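Local coordinates for MutT/nudix family protein (Enterococcus faecalis, PDB 2FML) that is of unknown function but, as a MutT/nudix family protein with a winged-helix domain related to NrtR, may act on nucleoside diphosphate derivatives or regulate transcription, at residues V146-I158 and S161-T173. Sequence-based numbering, arbitrary orientation.
Sequences VHWFNLERHGQHI and SHEDVEITLDLKT
With CG of H147 beside its backbone N (chi1 -63°) and CG of H162 swung anti to its N (chi1 -178°), the imidazoles meet face to face, centroids 3.8 Å apart and planes nearly parallel. H162 also sets its CB squarely over the centre of the F149 ring, a CH-pi contact of 3.5 Å to the centroid, while V165 CG1 reaches F149 CE2 in the ring plane at 3.4 Å. W72 packs on the same group, edge-to-face on F149 and also against H147. Beside it, N150 and S161 form an antiparallel hydrogen-bonded pair, with a water spanning N150 O and S161 OG. At the other end of this meander of strands 143-154, 157-162 and 165-170, two successive hairpins in the NUDIX mixed sheet, I158 and L169 exchange two backbone bonds, and L171 N donates to Q156 O at 2.7 Å. D170 OD1 accepts K172 N nearly along its C-O axis, closing an Asx turn, and T173 N from above the carboxylate plane. Backbone pairing holds both ends; aromatic packing adds to one, R153 to the other. R153 runs out extended: NE gives a nearly straight 2.7 Å bond to G155 O in the type II' turn H154-H157, and L171 CD1 lies over one guanidinium face, 3.7 Å from NE. NH1 of R153 bonds to F227 O, so one side chain links the turn to helix 217-228 of the winged-helix region.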
loop_
_atom_site.group_PDB
_atom_site.type_symbol
_atom_site.label_atom_id
_atom_site.label_comp_id
_atom_site.label_asym_id
_atom_site.label_seq_id
_atom_site.Cartn_x
_atom_site.Cartn_y
_atom_site.Cartn_z
ATOM N N VAL A 146 -17.286 -16.947 -13.669
ATOM C CA VAL A 146 -15.905 -16.615 -13.358
ATOM C C VAL A 146 -15.110 -16.908 -14.637
ATOM O O VAL A 146 -15.205 -17.981 -15.207
ATOM C CB VAL A 146 -15.331 -17.354 -12.060
ATOM C CG1 VAL A 146 -15.173 -18.847 -12.277
ATOM C CG2 VAL A 146 -13.997 -16.733 -11.671
ATOM N N HIS A 147 -14.362 -15.923 -15.103
ATOM C CA HIS A 147 -13.691 -16.080 -16.396
ATOM C C HIS A 147 -12.411 -15.320 -16.363
ATOM O O HIS A 147 -12.291 -14.283 -15.689
ATOM C CB HIS A 147 -14.528 -15.505 -17.538
ATOM C CG HIS A 147 -15.845 -16.178 -17.756
ATOM N ND1 HIS A 147 -17.053 -15.503 -17.673
ATOM C CD2 HIS A 147 -16.150 -17.461 -18.087
ATOM C CE1 HIS A 147 -18.040 -16.348 -17.944
ATOM N NE2 HIS A 147 -17.521 -17.542 -18.175
ATOM N N TRP A 148 -11.474 -15.797 -17.165
ATOM C CA TRP A 148 -10.281 -15.055 -17.520
ATOM C C TRP A 148 -10.681 -14.138 -18.666
ATOM O O TRP A 148 -10.947 -14.601 -19.767
ATOM C CB TRP A 148 -9.187 -16.044 -18.000
ATOM C CG TRP A 148 -8.497 -16.780 -16.880
ATOM C CD1 TRP A 148 -8.575 -18.143 -16.580
ATOM C CD2 TRP A 148 -7.598 -16.212 -15.915
ATOM N NE1 TRP A 148 -7.810 -18.416 -15.476
ATOM C CE2 TRP A 148 -7.184 -17.260 -15.063
ATOM C CE3 TRP A 148 -7.113 -14.906 -15.681
ATOM C CZ2 TRP A 148 -6.308 -17.050 -14.006
ATOM C CZ3 TRP A 148 -6.228 -14.700 -14.638
ATOM C CH2 TRP A 148 -5.810 -15.794 -13.827
ATOM N N PHE A 149 -10.732 -12.836 -18.408
ATOM C CA PHE A 149 -11.016 -11.857 -19.437
ATOM C C PHE A 149 -9.737 -11.520 -20.181
ATOM O O PHE A 149 -8.686 -11.321 -19.590
ATOM C CB PHE A 149 -11.610 -10.579 -18.818
ATOM C CG PHE A 149 -13.127 -10.618 -18.651
ATOM C CD1 PHE A 149 -13.735 -11.575 -17.834
ATOM C CD2 PHE A 149 -13.934 -9.637 -19.265
ATOM C CE1 PHE A 149 -15.119 -11.622 -17.693
ATOM C CE2 PHE A 149 -15.349 -9.641 -19.114
ATOM C CZ PHE A 149 -15.928 -10.656 -18.352
ATOM N N ASN A 150 -9.839 -11.437 -21.485
ATOM C CA ASN A 150 -8.777 -10.875 -22.284
ATOM C C ASN A 150 -8.483 -9.439 -21.903
ATOM O O ASN A 150 -9.381 -8.597 -21.882
ATOM C CB ASN A 150 -9.253 -10.846 -23.720
ATOM C CG ASN A 150 -8.287 -11.463 -24.628
ATOM O OD1 ASN A 150 -8.525 -12.588 -25.122
ATOM N ND2 ASN A 150 -7.122 -10.792 -24.819
ATOM N N LEU A 151 -7.231 -9.139 -21.640
ATOM C CA LEU A 151 -6.842 -7.780 -21.306
ATOM C C LEU A 151 -5.855 -7.198 -22.365
ATOM O O LEU A 151 -4.738 -7.696 -22.558
ATOM C CB LEU A 151 -6.262 -7.783 -19.891
ATOM C CG LEU A 151 -5.301 -6.638 -19.572
ATOM C CD1 LEU A 151 -6.002 -5.262 -19.422
ATOM C CD2 LEU A 151 -4.510 -7.008 -18.312
ATOM N N GLU A 152 -6.247 -6.120 -23.025
ATOM C CA GLU A 152 -5.434 -5.536 -24.085
ATOM C C GLU A 152 -5.275 -4.021 -23.905
ATOM O O GLU A 152 -6.265 -3.302 -23.640
ATOM C CB GLU A 152 -6.080 -5.876 -25.422
ATOM C CG GLU A 152 -5.376 -5.372 -26.595
ATOM C CD GLU A 152 -5.274 -6.398 -27.692
ATOM O OE1 GLU A 152 -6.318 -7.014 -28.044
ATOM O OE2 GLU A 152 -4.145 -6.585 -28.226
ATOM N N ARG A 153 -4.035 -3.540 -24.038
ATOM C CA ARG A 153 -3.747 -2.102 -24.082
ATOM C C ARG A 153 -3.792 -1.464 -25.494
ATOM O O ARG A 153 -3.136 -1.939 -26.444
ATOM C CB ARG A 153 -2.409 -1.780 -23.447
ATOM C CG ARG A 153 -2.236 -0.273 -23.342
ATOM C CD ARG A 153 -0.943 0.060 -22.685
ATOM N NE ARG A 153 -0.695 1.497 -22.629
ATOM C CZ ARG A 153 0.222 2.079 -21.860
ATOM N NH1 ARG A 153 1.027 1.371 -21.074
ATOM N NH2 ARG A 153 0.329 3.391 -21.871
ATOM N N HIS A 154 -4.569 -0.390 -25.608
ATOM C CA HIS A 154 -4.631 0.418 -26.831
ATOM C C HIS A 154 -4.378 1.872 -26.448
ATOM O O HIS A 154 -5.315 2.586 -26.103
ATOM C CB HIS A 154 -6.012 0.281 -27.505
ATOM C CG HIS A 154 -6.318 -1.109 -27.973
ATOM N ND1 HIS A 154 -7.179 -1.947 -27.295
ATOM C CD2 HIS A 154 -5.854 -1.822 -29.028
ATOM C CE1 HIS A 154 -7.259 -3.107 -27.928
ATOM N NE2 HIS A 154 -6.448 -3.065 -28.972
ATOM N N GLY A 155 -3.113 2.291 -26.513
ATOM C CA GLY A 155 -2.749 3.664 -26.227
ATOM C C GLY A 155 -2.908 3.867 -24.748
ATOM O O GLY A 155 -2.241 3.220 -23.960
ATOM N N GLN A 156 -3.817 4.744 -24.349
ATOM C CA GLN A 156 -3.958 5.057 -22.922
ATOM C C GLN A 156 -5.161 4.340 -22.273
ATOM O O GLN A 156 -5.570 4.682 -21.183
ATOM C CB GLN A 156 -3.990 6.577 -22.699
ATOM C CG GLN A 156 -2.798 7.349 -23.383
ATOM C CD GLN A 156 -1.367 6.805 -23.025
ATOM O OE1 GLN A 156 -0.953 6.801 -21.851
ATOM N NE2 GLN A 156 -0.628 6.358 -24.051
ATOM N N HIS A 157 -5.692 3.339 -22.978
ATOM C CA HIS A 157 -6.871 2.565 -22.573
ATOM C C HIS A 157 -6.523 1.112 -22.550
ATOM O O HIS A 157 -5.668 0.656 -23.250
ATOM C CB HIS A 157 -8.054 2.710 -23.567
ATOM C CG HIS A 157 -8.529 4.113 -23.724
ATOM N ND1 HIS A 157 -8.773 4.684 -24.951
ATOM C CD2 HIS A 157 -8.747 5.078 -22.809
ATOM C CE1 HIS A 157 -9.135 5.945 -24.781
ATOM N NE2 HIS A 157 -9.119 6.209 -23.488
ATOM N N ILE A 158 -7.276 0.398 -21.744
ATOM C CA ILE A 158 -7.243 -1.053 -21.704
ATOM C C ILE A 158 -8.635 -1.576 -21.846
ATOM O O ILE A 158 -9.595 -0.965 -21.333
ATOM C CB ILE A 158 -6.589 -1.589 -20.387
ATOM C CG1 ILE A 158 -7.262 -1.052 -19.099
ATOM C CG2 ILE A 158 -5.131 -1.265 -20.388
ATOM C CD1 ILE A 158 -6.646 -1.712 -17.801
ATOM N N SER A 161 -12.132 -8.163 -22.116
ATOM C CA SER A 161 -13.179 -8.767 -22.893
ATOM C C SER A 161 -13.364 -10.246 -22.655
ATOM O O SER A 161 -12.412 -10.960 -22.413
ATOM C CB SER A 161 -13.078 -8.413 -24.393
ATOM O OG SER A 161 -11.815 -8.653 -24.976
ATOM N N HIS A 162 -14.618 -10.677 -22.675
ATOM C CA HIS A 162 -14.990 -12.070 -22.689
ATOM C C HIS A 162 -16.333 -12.124 -23.459
ATOM O O HIS A 162 -17.247 -11.358 -23.139
ATOM C CB HIS A 162 -15.175 -12.641 -21.275
ATOM C CG HIS A 162 -15.512 -14.106 -21.274
ATOM N ND1 HIS A 162 -16.801 -14.584 -21.079
ATOM C CD2 HIS A 162 -14.737 -15.196 -21.498
ATOM C CE1 HIS A 162 -16.797 -15.906 -21.178
ATOM N NE2 HIS A 162 -15.561 -16.303 -21.432
ATOM N N GLU A 163 -16.439 -13.021 -24.450
ATOM C CA GLU A 163 -17.666 -13.158 -25.269
ATOM C C GLU A 163 -18.154 -11.738 -25.653
ATOM O O GLU A 163 -17.378 -10.984 -26.258
ATOM C CB GLU A 163 -18.745 -14.022 -24.573
ATOM C CG GLU A 163 -18.487 -15.567 -24.661
ATOM C CD GLU A 163 -19.314 -16.372 -23.620
ATOM O OE1 GLU A 163 -20.375 -15.847 -23.207
ATOM O OE2 GLU A 163 -18.917 -17.498 -23.198
ATOM N N ASP A 164 -19.392 -11.379 -25.279
ATOM C CA ASP A 164 -19.961 -10.067 -25.633
ATOM C C ASP A 164 -19.779 -8.966 -24.602
ATOM O O ASP A 164 -20.299 -7.861 -24.766
ATOM C CB ASP A 164 -21.427 -10.200 -26.010
ATOM C CG ASP A 164 -21.611 -10.411 -27.507
ATOM O OD1 ASP A 164 -21.739 -9.395 -28.260
ATOM O OD2 ASP A 164 -21.624 -11.599 -27.937
ATOM N N VAL A 165 -19.013 -9.276 -23.551
ATOM C CA VAL A 165 -18.694 -8.338 -22.502
ATOM C C VAL A 165 -17.471 -7.525 -22.890
ATOM O O VAL A 165 -16.484 -8.081 -23.375
ATOM C CB VAL A 165 -18.456 -9.071 -21.144
ATOM C CG1 VAL A 165 -18.234 -8.037 -19.995
ATOM C CG2 VAL A 165 -19.627 -10.019 -20.873
ATOM N N GLU A 166 -17.567 -6.215 -22.683
ATOM C CA GLU A 166 -16.570 -5.243 -23.116
ATOM C C GLU A 166 -16.493 -4.121 -22.098
ATOM O O GLU A 166 -17.444 -3.376 -21.896
ATOM C CB GLU A 166 -16.896 -4.669 -24.501
ATOM C CG GLU A 166 -15.892 -3.609 -25.012
ATOM C CD GLU A 166 -16.573 -2.438 -25.806
ATOM O OE1 GLU A 166 -17.280 -1.565 -25.225
ATOM O OE2 GLU A 166 -16.390 -2.396 -27.044
ATOM N N ILE A 167 -15.350 -4.042 -21.446
ATOM C CA ILE A 167 -15.032 -3.051 -20.445
ATOM C C ILE A 167 -13.752 -2.385 -20.867
ATOM O O ILE A 167 -12.731 -3.054 -21.039
ATOM C CB ILE A 167 -14.791 -3.695 -19.051
ATOM C CG1 ILE A 167 -16.063 -4.471 -18.607
ATOM C CG2 ILE A 167 -14.157 -2.634 -18.073
ATOM C CD1 ILE A 167 -15.818 -5.489 -17.587
ATOM N N THR A 168 -13.830 -1.066 -21.027
ATOM C CA THR A 168 -12.748 -0.232 -21.544
ATOM C C THR A 168 -12.540 0.864 -20.538
ATOM O O THR A 168 -13.483 1.525 -20.150
ATOM C CB THR A 168 -13.085 0.318 -22.933
ATOM O OG1 THR A 168 -13.143 -0.796 -23.812
ATOM C CG2 THR A 168 -11.949 1.251 -23.468
ATOM N N LEU A 169 -11.293 0.969 -20.067
ATOM C CA LEU A 169 -10.875 1.869 -19.013
ATOM C C LEU A 169 -9.761 2.793 -19.477
ATOM O O LEU A 169 -8.787 2.360 -20.100
ATOM C CB LEU A 169 -10.343 1.070 -17.797
ATOM C CG LEU A 169 -11.240 -0.025 -17.206
ATOM C CD1 LEU A 169 -10.532 -0.856 -16.099
ATOM C CD2 LEU A 169 -12.638 0.575 -16.839
ATOM N N ASP A 170 -9.877 4.046 -19.050
ATOM C CA ASP A 170 -8.865 5.076 -19.252
ATOM C C ASP A 170 -7.764 4.941 -18.197
ATOM O O ASP A 170 -8.055 5.065 -17.007
ATOM C CB ASP A 170 -9.486 6.483 -19.148
ATOM C CG ASP A 170 -8.497 7.585 -19.564
ATOM O OD1 ASP A 170 -7.426 7.772 -18.938
ATOM O OD2 ASP A 170 -8.789 8.263 -20.557
ATOM N N LEU A 171 -6.536 4.670 -18.636
ATOM C CA LEU A 171 -5.394 4.521 -17.749
ATOM C C LEU A 171 -5.031 5.727 -16.905
ATOM O O LEU A 171 -4.359 5.547 -15.884
ATOM C CB LEU A 171 -4.134 4.021 -18.465
ATOM C CG LEU A 171 -4.146 2.537 -18.860
ATOM C CD1 LEU A 171 -2.981 2.223 -19.803
ATOM C CD2 LEU A 171 -4.240 1.562 -17.615
ATOM N N LYS A 172 -5.463 6.924 -17.292
ATOM C CA LYS A 172 -5.127 8.128 -16.507
ATOM C C LYS A 172 -6.255 8.585 -15.570
ATOM O O LYS A 172 -5.969 9.144 -14.516
ATOM C CB LYS A 172 -4.618 9.304 -17.383
ATOM C CG LYS A 172 -3.545 8.954 -18.443
ATOM C CD LYS A 172 -2.227 8.434 -17.767
ATOM C CE LYS A 172 -1.681 7.080 -18.368
ATOM N NZ LYS A 172 -0.872 6.342 -17.311
ATOM N N THR A 173 -7.518 8.327 -15.899
ATOM C CA THR A 173 -8.647 8.813 -15.056
ATOM C C THR A 173 -9.543 7.728 -14.509
ATOM O O THR A 173 -10.485 8.039 -13.744
ATOM C CB THR A 173 -9.590 9.675 -15.856
ATOM O OG1 THR A 173 -10.148 8.840 -16.869
ATOM C CG2 THR A 173 -8.859 10.891 -16.524
HETATM O O HOH W 1 -9.641 -7.373 -24.677
#